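Protein TASOR (Homo sapiens, PDB 6TL1) contributes this pseudo-PARP domain to the HUSH complex, which maintains epigenetic silencing by promoting recruitment of the H3K9 methyltransferase SETDB1 and of MORC2. Local coordinates at residues A[98-103]-A[160-165]; A[109-114]-A[164-169]; A[184-189]-A[195-200]. One frame throughout, in Å; residues are numbered along the deposited sequence.

Contact 1: A[98-103]-A[160-165]; sequences TILGSP and HVSKNA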
ATOM      1  N   THR A  98      -4.917   7.040  12.005  1.00 45.28           N
ATOM      2  CA  THR A  98      -6.293   7.524  12.085  1.00 45.23           C
ATOM      3  C   THR A  98      -6.572   8.710  11.173  1.00 43.74           C
ATOM      4  O   THR A  98      -7.727   9.134  11.066  1.00 44.85           O
ATOM      5  CB  THR A  98      -6.626   7.920  13.530  1.00 48.23           C
ATOM      6  OG1 THR A  98      -5.713   8.931  13.959  1.00 49.28           O
ATOM      7  CG2 THR A  98      -6.490   6.727  14.466  1.00 48.57           C
ATOM      8  N   ILE A  99      -5.557   9.222  10.480  1.00 44.41           N
ATOM      9  CA  ILE A  99      -5.635  10.528   9.837  1.00 43.20           C
ATOM     10  C   ILE A  99      -6.671  10.580   8.717  1.00 41.65           C
ATOM     11  O   ILE A  99      -7.282  11.629   8.485  1.00 42.81           O
ATOM     12  CB  ILE A  99      -4.219  10.908   9.350  1.00 45.09           C
ATOM     13  CG1 ILE A  99      -4.124  12.384   9.005  1.00 47.73           C
ATOM     14  CG2 ILE A  99      -3.781  10.062   8.170  1.00 43.92           C
ATOM     15  CD1 ILE A  99      -2.721  12.744   8.582  1.00 47.69           C
ATOM     16  N   LEU A 100      -6.886   9.474   7.996  1.00 35.55           N
ATOM     17  CA  LEU A 100      -7.819   9.443   6.873  1.00 38.06           C
ATOM     18  C   LEU A 100      -9.112   8.705   7.205  1.00 39.14           C
ATOM     19  O   LEU A 100      -9.949   8.494   6.316  1.00 44.84           O
ATOM     20  CB  LEU A 100      -7.164   8.791   5.652  1.00 41.05           C
ATOM     21  CG  LEU A 100      -5.913   9.445   5.064  1.00 41.43           C
ATOM     22  CD1 LEU A 100      -5.456   8.680   3.832  1.00 41.17           C
ATOM     23  CD2 LEU A 100      -6.130  10.942   4.752  1.00 37.17           C
ATOM     24  N   GLY A 101      -9.292   8.297   8.451  1.00 41.23           N
ATOM     25  CA  GLY A 101     -10.473   7.550   8.838  1.00 39.87           C
ATOM     26  C   GLY A 101     -10.068   6.427   9.758  1.00 41.19           C
ATOM     27  O   GLY A 101      -8.877   6.103   9.846  1.00 38.85           O
ATOM     28  N   SER A 102     -11.041   5.808  10.421  1.00 37.42           N
ATOM     29  CA  SER A 102     -10.735   4.804  11.429  1.00 40.84           C
ATOM     30  C   SER A 102     -10.046   3.604  10.788  1.00 41.71           C
ATOM     31  O   SER A 102     -10.493   3.129   9.731  1.00 41.67           O
ATOM     32  CB  SER A 102     -12.001   4.346  12.156  1.00 43.47           C
ATOM     33  OG  SER A 102     -11.721   3.286  13.071  1.00 43.59           O
ATOM     34  N   PRO A 103      -8.962   3.101  11.374  1.00 44.38           N
ATOM     35  CA  PRO A 103      -8.333   1.885  10.847  1.00 42.74           C
ATOM     36  C   PRO A 103      -9.182   0.651  11.031  1.00 47.45           C
ATOM     37  O   PRO A 103      -8.837  -0.400  10.474  1.00 46.45           O
ATOM     38  CB  PRO A 103      -7.041   1.780  11.657  1.00 42.55           C
ATOM     39  CG  PRO A 103      -7.372   2.451  12.952  1.00 39.62           C
ATOM     40  CD  PRO A 103      -8.323   3.563  12.622  1.00 44.48           C
ATOM     41  N   HIS A 160      -9.398   6.937   0.358  1.00 34.74           N
ATOM     42  CA  HIS A 160      -9.081   8.296   0.776  1.00 38.02           C
ATOM     43  C   HIS A 160      -7.595   8.551   0.597  1.00 34.97           C
ATOM     44  O   HIS A 160      -6.779   7.642   0.769  1.00 38.30           O
ATOM     45  CB  HIS A 160      -9.441   8.519   2.244  1.00 38.53           C
ATOM     46  CG  HIS A 160     -10.915   8.521   2.521  1.00 42.19           C
ATOM     47  ND1 HIS A 160     -11.429   8.632   3.796  1.00 41.42           N
ATOM     48  CD2 HIS A 160     -11.983   8.435   1.692  1.00 46.05           C
ATOM     49  CE1 HIS A 160     -12.749   8.629   3.741  1.00 38.79           C
ATOM     50  NE2 HIS A 160     -13.112   8.502   2.475  1.00 42.79           N
ATOM     51  N   VAL A 161      -7.244   9.807   0.284  1.00 35.39           N
ATOM     52  CA  VAL A 161      -5.861  10.269   0.289  1.00 35.26           C
ATOM     53  C   VAL A 161      -5.855  11.661   0.910  1.00 39.65           C
ATOM     54  O   VAL A 161      -6.891  12.319   1.012  1.00 40.07           O
ATOM     55  CB  VAL A 161      -5.196  10.327  -1.114  1.00 36.84           C
ATOM     56  CG1 VAL A 161      -5.299   8.984  -1.819  1.00 43.88           C
ATOM     57  CG2 VAL A 161      -5.797  11.445  -1.961  1.00 36.17           C
ATOM     58  N   SER A 162      -4.673  12.094   1.354  1.00 34.24           N
ATOM     59  CA  SER A 162      -4.543  13.427   1.940  1.00 36.68           C
ATOM     60  C   SER A 162      -4.559  14.478   0.845  1.00 38.69           C
ATOM     61  O   SER A 162      -3.761  14.418  -0.091  1.00 41.38           O
ATOM     62  CB  SER A 162      -3.263  13.540   2.757  1.00 38.03           C
ATOM     63  OG  SER A 162      -3.371  12.721   3.912  1.00 37.21           O
ATOM     64  N   LYS A 163      -5.396  15.501   1.035  1.00 41.07           N
ATOM     65  CA  LYS A 163      -5.622  16.528   0.017  1.00 47.63           C
ATOM     66  C   LYS A 163      -4.339  17.141  -0.541  1.00 51.88           C
ATOM     67  O   LYS A 163      -4.195  17.304  -1.762  1.00 56.36           O
ATOM     68  CB  LYS A 163      -6.500  17.636   0.605  1.00 52.46           C
ATOM     69  CG  LYS A 163      -6.950  18.663  -0.418  1.00 58.66           C
ATOM     70  CD  LYS A 163      -8.193  18.203  -1.145  1.00 59.90           C
ATOM     71  CE  LYS A 163      -8.378  18.991  -2.427  1.00 66.88           C
ATOM     72  NZ  LYS A 163      -8.188  20.447  -2.189  1.00 72.26           N
ATOM     73  N   ASN A 164      -3.406  17.518   0.322  1.00 45.90           N
ATOM     74  CA  ASN A 164      -2.232  18.257  -0.136  1.00 50.70           C
ATOM     75  C   ASN A 164      -0.935  17.478   0.054  1.00 46.69           C
ATOM     76  O   ASN A 164       0.118  18.073   0.273  1.00 45.45           O
ATOM     77  CB  ASN A 164      -2.148  19.611   0.569  1.00 53.15           C
ATOM     78  CG  ASN A 164      -3.212  20.580   0.091  1.00 59.21           C
ATOM     79  OD1 ASN A 164      -3.361  20.808  -1.112  1.00 60.87           O
ATOM     80  ND2 ASN A 164      -3.957  21.158   1.029  1.00 61.92           N
ATOM     81  N   ALA A 165      -0.997  16.152  -0.093  1.00 42.42           N
ATOM     82  CA  ALA A 165       0.168  15.301   0.134  1.00 38.49           C
ATOM     83  C   ALA A 165       1.334  15.616  -0.791  1.00 36.78           C
ATOM     84  O   ALA A 165       2.485  15.317  -0.447  1.00 42.64           O
ATOM     85  CB  ALA A 165      -0.230  13.831  -0.029  1.00 37.07           C
TER

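Contact 2: A[109-114]-A[164-169]; sequences LSRYAD and NANRIT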
ATOM      1  N   LEU A 109      -2.011   1.961   3.362  1.00 35.04           N
ATOM      2  CA  LEU A 109      -0.797   1.576   2.645  1.00 35.86           C
ATOM      3  C   LEU A 109       0.056   2.809   2.372  1.00 34.83           C
ATOM      4  O   LEU A 109      -0.474   3.888   2.115  1.00 33.41           O
ATOM      5  CB  LEU A 109      -1.130   0.862   1.306  1.00 33.70           C
ATOM      6  CG  LEU A 109      -1.910  -0.455   1.385  1.00 33.07           C
ATOM      7  CD1 LEU A 109      -2.225  -1.002   0.020  1.00 28.70           C
ATOM      8  CD2 LEU A 109      -1.044  -1.470   2.113  1.00 31.37           C
ATOM      9  N   SER A 110       1.387   2.639   2.413  1.00 33.81           N
ATOM     10  CA  SER A 110       2.303   3.740   2.109  1.00 37.26           C
ATOM     11  C   SER A 110       2.344   4.000   0.612  1.00 35.31           C
ATOM     12  O   SER A 110       2.400   3.071  -0.199  1.00 35.47           O
ATOM     13  CB  SER A 110       3.731   3.437   2.576  1.00 38.56           C
ATOM     14  OG  SER A 110       3.896   3.543   3.970  1.00 38.36           O
ATOM     15  N   ARG A 111       2.318   5.278   0.252  1.00 32.44           N
ATOM     16  CA  ARG A 111       2.506   5.693  -1.135  1.00 36.20           C
ATOM     17  C   ARG A 111       3.961   5.536  -1.574  1.00 36.10           C
ATOM     18  O   ARG A 111       4.235   5.320  -2.762  1.00 36.05           O
ATOM     19  CB  ARG A 111       2.064   7.152  -1.289  1.00 37.66           C
ATOM     20  CG  ARG A 111       2.448   7.840  -2.583  1.00 44.72           C
ATOM     21  CD  ARG A 111       1.604   9.084  -2.834  1.00 48.61           C
ATOM     22  NE  ARG A 111       2.148   9.894  -3.925  1.00 52.62           N
ATOM     23  CZ  ARG A 111       1.878  11.186  -4.122  1.00 51.05           C
ATOM     24  NH1 ARG A 111       1.067  11.834  -3.297  1.00 49.69           N
ATOM     25  NH2 ARG A 111       2.423  11.833  -5.146  1.00 47.66           N
ATOM     26  N   TYR A 112       4.899   5.678  -0.646  1.00 34.35           N
ATOM     27  CA  TYR A 112       6.317   5.783  -0.959  1.00 36.04           C
ATOM     28  C   TYR A 112       7.080   4.626  -0.335  1.00 36.25           C
ATOM     29  O   TYR A 112       6.881   4.306   0.841  1.00 37.22           O
ATOM     30  CB  TYR A 112       6.890   7.112  -0.465  1.00 34.50           C
ATOM     31  CG  TYR A 112       6.327   8.331  -1.155  1.00 33.38           C
ATOM     32  CD1 TYR A 112       6.623   8.581  -2.481  1.00 37.66           C
ATOM     33  CD2 TYR A 112       5.500   9.237  -0.479  1.00 37.63           C
ATOM     34  CE1 TYR A 112       6.136   9.689  -3.129  1.00 40.51           C
ATOM     35  CE2 TYR A 112       4.993  10.362  -1.129  1.00 36.00           C
ATOM     36  CZ  TYR A 112       5.330  10.576  -2.461  1.00 37.74           C
ATOM     37  OH  TYR A 112       4.869  11.662  -3.154  1.00 39.90           O
ATOM     38  N   ALA A 113       7.969   4.016  -1.122  1.00 33.94           N
ATOM     39  CA  ALA A 113       8.689   2.835  -0.668  1.00 37.07           C
ATOM     40  C   ALA A 113       9.800   3.143   0.322  1.00 38.44           C
ATOM     41  O   ALA A 113      10.336   2.200   0.914  1.00 37.59           O
ATOM     42  CB  ALA A 113       9.283   2.089  -1.863  1.00 37.89           C
ATOM     43  N   ASP A 114      10.182   4.415   0.504  1.00 38.28           N
ATOM     44  CA  ASP A 114      11.188   4.770   1.500  1.00 39.01           C
ATOM     45  C   ASP A 114      10.583   5.417   2.743  1.00 42.73           C
ATOM     46  O   ASP A 114      11.328   5.865   3.619  1.00 47.79           O
ATOM     47  CB  ASP A 114      12.274   5.684   0.894  1.00 39.16           C
ATOM     48  CG  ASP A 114      11.709   6.903   0.185  1.00 40.81           C
ATOM     49  OD1 ASP A 114      10.474   6.984  -0.018  1.00 40.76           O
ATOM     50  OD2 ASP A 114      12.519   7.768  -0.217  1.00 46.10           O
ATOM     51  N   ASN A 164      -3.406  17.518   0.322  1.00 45.90           N
ATOM     52  CA  ASN A 164      -2.232  18.257  -0.136  1.00 50.70           C
ATOM     53  C   ASN A 164      -0.935  17.478   0.054  1.00 46.69           C
ATOM     54  O   ASN A 164       0.118  18.073   0.273  1.00 45.45           O
ATOM     55  CB  ASN A 164      -2.148  19.611   0.569  1.00 53.15           C
ATOM     56  CG  ASN A 164      -3.212  20.580   0.091  1.00 59.21           C
ATOM     57  OD1 ASN A 164      -3.361  20.808  -1.112  1.00 60.87           O
ATOM     58  ND2 ASN A 164      -3.957  21.158   1.029  1.00 61.92           N
ATOM     59  N   ALA A 165      -0.997  16.152  -0.093  1.00 42.42           N
ATOM     60  CA  ALA A 165       0.168  15.301   0.134  1.00 38.49           C
ATOM     61  C   ALA A 165       1.334  15.616  -0.791  1.00 36.78           C
ATOM     62  O   ALA A 165       2.485  15.317  -0.447  1.00 42.64           O
ATOM     63  CB  ALA A 165      -0.230  13.831  -0.029  1.00 37.07           C
ATOM     64  N   ASN A 166       1.083  16.187  -1.966  1.00 38.59           N
ATOM     65  CA  ASN A 166       2.213  16.555  -2.824  1.00 53.98           C
ATOM     66  C   ASN A 166       3.068  17.666  -2.223  1.00 58.93           C
ATOM     67  O   ASN A 166       4.199  17.868  -2.674  1.00 59.97           O
ATOM     68  CB  ASN A 166       1.733  16.930  -4.229  1.00 61.38           C
ATOM     69  CG  ASN A 166       1.119  15.743  -4.973  1.00 64.41           C
ATOM     70  OD1 ASN A 166       1.095  14.619  -4.466  1.00 64.02           O
ATOM     71  ND2 ASN A 166       0.647  15.987  -6.192  1.00 68.30           N
ATOM     72  N   ARG A 167       2.553  18.399  -1.232  1.00 59.11           N
ATOM     73  CA  ARG A 167       3.393  19.331  -0.485  1.00 59.50           C
ATOM     74  C   ARG A 167       4.543  18.607   0.203  1.00 54.62           C
ATOM     75  O   ARG A 167       5.571  19.218   0.497  1.00 50.90           O
ATOM     76  CB  ARG A 167       2.550  20.084   0.547  1.00 62.90           C
ATOM     77  CG  ARG A 167       1.684  21.179  -0.038  1.00 65.90           C
ATOM     78  CD  ARG A 167       0.891  21.890   1.046  1.00 68.63           C
ATOM     79  NE  ARG A 167      -0.115  22.783   0.478  1.00 71.21           N
ATOM     80  CZ  ARG A 167      -1.058  23.400   1.183  1.00 71.65           C
ATOM     81  NH1 ARG A 167      -1.129  23.224   2.497  1.00 69.50           N
ATOM     82  NH2 ARG A 167      -1.930  24.191   0.573  1.00 72.60           N
ATOM     83  N   ILE A 168       4.358  17.331   0.538  1.00 47.61           N
ATOM     84  CA  ILE A 168       5.391  16.578   1.242  1.00 48.94           C
ATOM     85  C   ILE A 168       6.535  16.268   0.274  1.00 53.27           C
ATOM     86  O   ILE A 168       6.343  15.583  -0.739  1.00 50.73           O
ATOM     87  CB  ILE A 168       4.807  15.296   1.847  1.00 43.61           C
ATOM     88  CG1 ILE A 168       3.894  15.634   3.034  1.00 49.92           C
ATOM     89  CG2 ILE A 168       5.909  14.390   2.347  1.00 42.11           C
ATOM     90  CD1 ILE A 168       4.542  16.544   4.072  1.00 54.34           C
ATOM     91  N   THR A 169       7.740  16.764   0.580  1.00 48.58           N
ATOM     92  CA  THR A 169       8.904  16.465  -0.248  1.00 51.11           C
ATOM     93  C   THR A 169      10.045  15.815   0.518  1.00 52.31           C
ATOM     94  O   THR A 169      11.000  15.345  -0.114  1.00 53.67           O
ATOM     95  CB  THR A 169       9.440  17.726  -0.953  1.00 59.94           C
ATOM     96  OG1 THR A 169       9.929  18.668   0.011  1.00 58.79           O
ATOM     97  CG2 THR A 169       8.358  18.369  -1.803  1.00 62.65           C
TER
HETATM   98  O   HOH W   1       4.406  13.976  -1.353  1.00 40.44           O

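Contact 3: A[184-189]-A[195-200]; sequences FYEYGF and RPRHVC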
ATOM      1  N   PHE A 184      -7.769   2.446   1.820  1.00 33.04           N
ATOM      2  CA  PHE A 184      -8.654   1.653   0.983  1.00 35.16           C
ATOM      3  C   PHE A 184      -9.772   1.030   1.810  1.00 37.21           C
ATOM      4  O   PHE A 184      -9.552   0.552   2.924  1.00 37.71           O
ATOM      5  CB  PHE A 184      -7.865   0.563   0.262  1.00 32.36           C
ATOM      6  CG  PHE A 184      -6.981   1.090  -0.822  1.00 36.69           C
ATOM      7  CD1 PHE A 184      -7.473   1.275  -2.104  1.00 40.12           C
ATOM      8  CD2 PHE A 184      -5.663   1.416  -0.557  1.00 40.16           C
ATOM      9  CE1 PHE A 184      -6.660   1.777  -3.110  1.00 41.70           C
ATOM     10  CE2 PHE A 184      -4.843   1.908  -1.561  1.00 40.31           C
ATOM     11  CZ  PHE A 184      -5.353   2.097  -2.835  1.00 40.83           C
ATOM     12  N   TYR A 185     -10.972   1.024   1.256  1.00 39.14           N
ATOM     13  CA  TYR A 185     -12.108   0.459   1.959  1.00 39.81           C
ATOM     14  C   TYR A 185     -13.101  -0.005   0.914  1.00 39.05           C
ATOM     15  O   TYR A 185     -13.005   0.344  -0.267  1.00 35.27           O
ATOM     16  CB  TYR A 185     -12.747   1.485   2.897  1.00 34.06           C
ATOM     17  CG  TYR A 185     -13.109   2.728   2.138  1.00 39.68           C
ATOM     18  CD1 TYR A 185     -14.328   2.832   1.477  1.00 40.99           C
ATOM     19  CD2 TYR A 185     -12.225   3.796   2.064  1.00 42.58           C
ATOM     20  CE1 TYR A 185     -14.651   3.962   0.762  1.00 44.12           C
ATOM     21  CE2 TYR A 185     -12.548   4.941   1.365  1.00 41.27           C
ATOM     22  CZ  TYR A 185     -13.757   5.022   0.717  1.00 40.49           C
ATOM     23  OH  TYR A 185     -14.075   6.154   0.007  1.00 40.19           O
ATOM     24  N   GLU A 186     -14.089  -0.766   1.368  1.00 39.37           N
ATOM     25  CA  GLU A 186     -15.123  -1.225   0.456  1.00 44.70           C
ATOM     26  C   GLU A 186     -16.377  -1.519   1.255  1.00 46.79           C
ATOM     27  O   GLU A 186     -16.331  -2.270   2.235  1.00 43.09           O
ATOM     28  CB  GLU A 186     -14.665  -2.465  -0.317  1.00 47.54           C
ATOM     29  CG  GLU A 186     -15.623  -2.885  -1.397  1.00 51.12           C
ATOM     30  CD  GLU A 186     -15.065  -3.963  -2.315  1.00 51.43           C
ATOM     31  OE1 GLU A 186     -14.080  -4.638  -1.948  1.00 47.60           O
ATOM     32  OE2 GLU A 186     -15.641  -4.146  -3.404  1.00 61.23           O
ATOM     33  N   TYR A 187     -17.491  -0.926   0.843  1.00 39.07           N
ATOM     34  CA  TYR A 187     -18.752  -1.247   1.471  1.00 48.25           C
ATOM     35  C   TYR A 187     -19.284  -2.532   0.852  1.00 57.81           C
ATOM     36  O   TYR A 187     -19.293  -2.685  -0.375  1.00 56.47           O
ATOM     37  CB  TYR A 187     -19.753  -0.109   1.277  1.00 44.65           C
ATOM     38  CG  TYR A 187     -19.532   1.070   2.199  1.00 52.53           C
ATOM     39  CD1 TYR A 187     -20.071   1.086   3.478  1.00 58.25           C
ATOM     40  CD2 TYR A 187     -18.791   2.175   1.784  1.00 49.98           C
ATOM     41  CE1 TYR A 187     -19.883   2.170   4.323  1.00 62.16           C
ATOM     42  CE2 TYR A 187     -18.597   3.270   2.623  1.00 51.81           C
ATOM     43  CZ  TYR A 187     -19.141   3.257   3.890  1.00 57.10           C
ATOM     44  OH  TYR A 187     -18.953   4.324   4.736  1.00 53.53           O
ATOM     45  N   GLY A 188     -19.733  -3.446   1.697  1.00 47.83           N
ATOM     46  CA  GLY A 188     -20.550  -4.555   1.264  1.00 65.22           C
ATOM     47  C   GLY A 188     -21.967  -4.057   1.252  1.00 70.37           C
ATOM     48  O   GLY A 188     -22.221  -2.844   1.171  1.00 71.16           O
ATOM     49  N   PHE A 189     -22.921  -4.965   1.356  1.00 80.90           N
ATOM     50  CA  PHE A 189     -24.306  -4.535   1.491  1.00 91.09           C
ATOM     51  C   PHE A 189     -24.656  -4.573   2.973  1.00 96.66           C
ATOM     52  O   PHE A 189     -24.815  -5.649   3.557  1.00101.16           O
ATOM     53  CB  PHE A 189     -25.248  -5.379   0.648  1.00101.51           C
ATOM     54  CG  PHE A 189     -26.694  -5.210   1.017  1.00114.94           C
ATOM     55  CD1 PHE A 189     -27.220  -3.942   1.239  1.00119.13           C
ATOM     56  CD2 PHE A 189     -27.535  -6.309   1.115  1.00122.30           C
ATOM     57  CE1 PHE A 189     -28.552  -3.771   1.590  1.00124.88           C
ATOM     58  CE2 PHE A 189     -28.870  -6.152   1.454  1.00128.80           C
ATOM     59  CZ  PHE A 189     -29.379  -4.881   1.691  1.00129.53           C
ATOM     60  N   ARG A 195     -11.992  -6.893   4.219  1.00 40.26           N
ATOM     61  CA  ARG A 195     -10.875  -6.933   3.282  1.00 42.87           C
ATOM     62  C   ARG A 195     -11.297  -6.280   1.967  1.00 41.38           C
ATOM     63  O   ARG A 195     -12.058  -6.878   1.194  1.00 42.35           O
ATOM     64  CB  ARG A 195     -10.399  -8.363   3.036  1.00 46.93           C
ATOM     65  CG  ARG A 195      -9.269  -8.429   2.001  1.00 50.22           C
ATOM     66  CD  ARG A 195      -8.768  -9.835   1.777  1.00 53.02           C
ATOM     67  NE  ARG A 195      -9.851 -10.757   1.474  1.00 56.87           N
ATOM     68  CZ  ARG A 195     -10.432 -10.866   0.281  1.00 57.27           C
ATOM     69  NH1 ARG A 195     -10.058 -10.094  -0.734  1.00 49.68           N
ATOM     70  NH2 ARG A 195     -11.412 -11.745   0.102  1.00 64.59           N
ATOM     71  N   PRO A 196     -10.828  -5.063   1.690  1.00 39.40           N
ATOM     72  CA  PRO A 196     -11.119  -4.452   0.387  1.00 37.27           C
ATOM     73  C   PRO A 196     -10.478  -5.270  -0.714  1.00 36.73           C
ATOM     74  O   PRO A 196      -9.342  -5.723  -0.576  1.00 38.75           O
ATOM     75  CB  PRO A 196     -10.478  -3.061   0.493  1.00 37.86           C
ATOM     76  CG  PRO A 196     -10.347  -2.808   1.970  1.00 35.84           C
ATOM     77  CD  PRO A 196     -10.041  -4.167   2.551  1.00 38.09           C
ATOM     78  N   ARG A 197     -11.214  -5.475  -1.806  1.00 37.57           N
ATOM     79  CA  ARG A 197     -10.727  -6.365  -2.853  1.00 38.18           C
ATOM     80  C   ARG A 197      -9.886  -5.676  -3.921  1.00 42.22           C
ATOM     81  O   ARG A 197      -9.236  -6.380  -4.713  1.00 44.68           O
ATOM     82  CB  ARG A 197     -11.880  -7.103  -3.546  1.00 39.80           C
ATOM     83  CG  ARG A 197     -12.933  -7.748  -2.641  1.00 42.72           C
ATOM     84  CD  ARG A 197     -14.159  -8.169  -3.467  1.00 45.90           C
ATOM     85  NE  ARG A 197     -14.998  -7.042  -3.816  1.00 44.18           N
ATOM     86  CZ  ARG A 197     -15.960  -7.093  -4.729  1.00 48.01           C
ATOM     87  NH1 ARG A 197     -16.692  -6.019  -4.989  1.00 51.56           N
ATOM     88  NH2 ARG A 197     -16.154  -8.198  -5.433  1.00 50.99           N
ATOM     89  N   HIS A 198      -9.847  -4.341  -3.954  1.00 35.78           N
ATOM     90  CA  HIS A 198      -9.005  -3.627  -4.907  1.00 38.60           C
ATOM     91  C   HIS A 198      -7.598  -3.376  -4.359  1.00 35.56           C
ATOM     92  O   HIS A 198      -6.880  -2.508  -4.860  1.00 37.92           O
ATOM     93  CB  HIS A 198      -9.687  -2.327  -5.369  1.00 35.95           C
ATOM     94  CG  HIS A 198     -10.230  -1.468  -4.268  1.00 38.52           C
ATOM     95  ND1 HIS A 198     -11.068  -1.945  -3.281  1.00 41.43           N
ATOM     96  CD2 HIS A 198     -10.102  -0.136  -4.036  1.00 36.86           C
ATOM     97  CE1 HIS A 198     -11.401  -0.957  -2.470  1.00 41.72           C
ATOM     98  NE2 HIS A 198     -10.822   0.151  -2.900  1.00 38.31           N
ATOM     99  N   VAL A 199      -7.196  -4.162  -3.368  1.00 35.07           N
ATOM    100  CA  VAL A 199      -5.849  -4.246  -2.831  1.00 35.08           C
ATOM    101  C   VAL A 199      -5.439  -5.709  -2.884  1.00 40.40           C
ATOM    102  O   VAL A 199      -6.162  -6.573  -2.376  1.00 45.09           O
ATOM    103  CB  VAL A 199      -5.792  -3.726  -1.385  1.00 34.34           C
ATOM    104  CG1 VAL A 199      -4.461  -4.046  -0.762  1.00 34.09           C
ATOM    105  CG2 VAL A 199      -6.100  -2.210  -1.350  1.00 36.97           C
ATOM    106  N   CYS A 200      -4.299  -5.996  -3.523  1.00 35.00           N
ATOM    107  CA  CYS A 200      -3.871  -7.385  -3.706  1.00 37.47           C
ATOM    108  C   CYS A 200      -2.358  -7.512  -3.563  1.00 39.59           C
ATOM    109  O   CYS A 200      -1.614  -6.786  -4.244  1.00 39.45           O
ATOM    110  CB  CYS A 200      -4.317  -7.900  -5.080  1.00 39.27           C
ATOM    111  SG  CYS A 200      -4.033  -9.660  -5.331  1.00 48.25           S
TER

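Contact 1: A[98-103]-A[160-165]
Leu100 meets strand 159-162 with both its backbone carbonyl and its side chain, and His160 and Ser162 receive it. The one hydrogen bond between the segments runs from His160 ND1 to Leu100 O, 2.9 Å long and close to straight, with an N-H...O angle of 169°. The carbonyl oxygen lies in the plane of the imidazole, at its edge, and points almost directly at the ring nitrogen. His160 reaches it because its CG stands beside its own backbone N, anti to the carbonyl carbon (chi1 -69°). The other ring nitrogen, His160 NE2, is bonded to Thr154 OG1, so hydrogen bonds at both nitrogens fix the rotation of the ring. Tyr183 and Tyr185 pack against the same imidazole, the latter edge-to-face.

The leucine side chain turns toward the strand and divides there. With CG anti to the carbonyl carbon and chi2 at -178°, its two methyls lie side by side on one face of the strand, spread along it: Leu100 CD1 lies 3.5 Å from His160 O and 3.9 Å from Val161 CA, whereas Leu100 CD2 touches Ser162 OG at 3.4 Å. Nearer the main chain, Leu100 CB and His160 CB pack at 4.1 Å. Ile142 and Tyr183, from the strands on either side of 159-162, also touch the leucine, which is buried.

Leu100 is the third residue of a type I turn from Thr98 to Gly101, closed by a backbone bond from Gly101 N to Thr98 O. Tyr108 OH bonds to both Leu100 N and Gly101 O and so ties this turn to strand 107-110. The result is a loop-on-sheet packing, in which the connection between helix 82-88 and strand 107-110 folds over one face of the four-stranded mixed sheet of the pseudo-PARP domain.

Contact 2: A[109-114]-A[164-169]
Arg111 and Asn166 make the direct polar link between these segments, and a water bridging Tyr112 to the other segment makes the indirect one. Both terminal nitrogens of the guanidinium converge end-on upon a single acceptor: Arg111 NH1 donates a hydrogen bond to Asn166 OD1 at 3.0 Å, and Arg111 NH2 donates to the same oxygen at 3.2 Å. The oxygen sits in the guanidinium plane, yet it is approached unevenly. Arg111 NH1 comes nearly in line with the amide C=O bond, while Arg111 NH2 stands above the carbonyl plane. The side chains cross at about a right angle, with the guanidinium and amide planes 65° apart. An extended arginine chain, its CG anti to the backbone N (chi1 168°), spans the gap; the nearest CA atoms, those of Arg111 and Ala165, are 10.0 Å apart.

The water accepts a hydrogen bond from Tyr112 OH at 3.0 Å and donates to Ala165 O and Ile168 O. It thereby joins the tyrosine to two carbonyls of the turn that carries Asn166.

Van der Waals contact is slight: Ala165 CB rests 4.0 Å from Arg111 NH1 at the guanidinium edge. Within 109-114, Arg111 CG lies over the centre of the Tyr112 ring, 3.8 Å above its plane, which packs the two neighbouring side chains together. Segment 109-114 is also anchored through Asp114, bound to Ser30 and to the backbone of Leu26 and Glu27.

Together these bonds form a side-chain and water bridge between two loops beside the mixed sheet of the pseudo-PARP domain, joining the end of strand 107-110 to the short 3-10 turn 165-167 that leads from strand 159-162 toward helix 176-179.

Contact 3: A[184-189]-A[195-200]
Glu186 OE1 is gripped by two nitrogens of Arg197, the backbone N at 3.0 Å and NE at 3.2 Å, which approach from opposite faces of the carboxylate plane. The salt bridge and the packing beneath it close the base of the loop that links strand 181-184 of the mixed sheet to strand 199-209 of the antiparallel sheet in this pseudo-PARP domain. The second carboxylate oxygen completes a side-on pairing: Arg197 NH1 reaches Glu186 OE2 at 2.7 Å, and NE also bonds to this oxygen, less straight. The guanidinium and carboxylate planes are tilted 26° to each other. Glu186 is extended, with CG anti to the backbone N, whereas the arginine chain bends at chi3 to present its NE side. Helix 45-60 adds further charges, Lys54 bridging to Glu186 OE2 and Glu57 to Arg197 NH1, so the buried carboxylate is probably held ionised.

Below the bridge, Pro196 packs on the backbone of segment 184-189, its CG 3.6 Å from Phe184 O. The His198 ring follows. Its edge meets Tyr185 O, with CE1 at 3.0 Å from that oxygen, while His198 NE2 finds its hydrogen-bond partner in Glu158 O. Phe184 turns an edge toward the face of this imidazole in an offset edge-to-face pair, the planes 75° apart.

Val199, where strand 199-209 starts, completes the apolar part, and Ile134 of strand 126-134 touches both Phe184 and Val199. The valine CG2 methyl sits over one face of the Phe184 ring in a CH-pi contact, 3.8 Å from the ring centroid and 26° off the normal.

Overall arrangement
Contacts 1 and 2 share Asn164 and Ala165 and have centres about 12 Å apart: loop 98-103 packs on strand 159-162 itself, and the turn that follows the strand is met by the end of strand 107-110. Contact 3 lies about 16 Å from the centre of contact 1 and about 22 Å from that of contact 2, on the opposite side of the chain's centre from contact 2. It still touches both. His160 CD2 of contact 1 packs on Tyr185 OH at 3.5 Å, and Leu109 CD1 reaches Val199 CG1 at 3.9 Å. Contacts 1 and 2 thus border the mixed sheet, whereas contact 3 joins it to the antiparallel sheet.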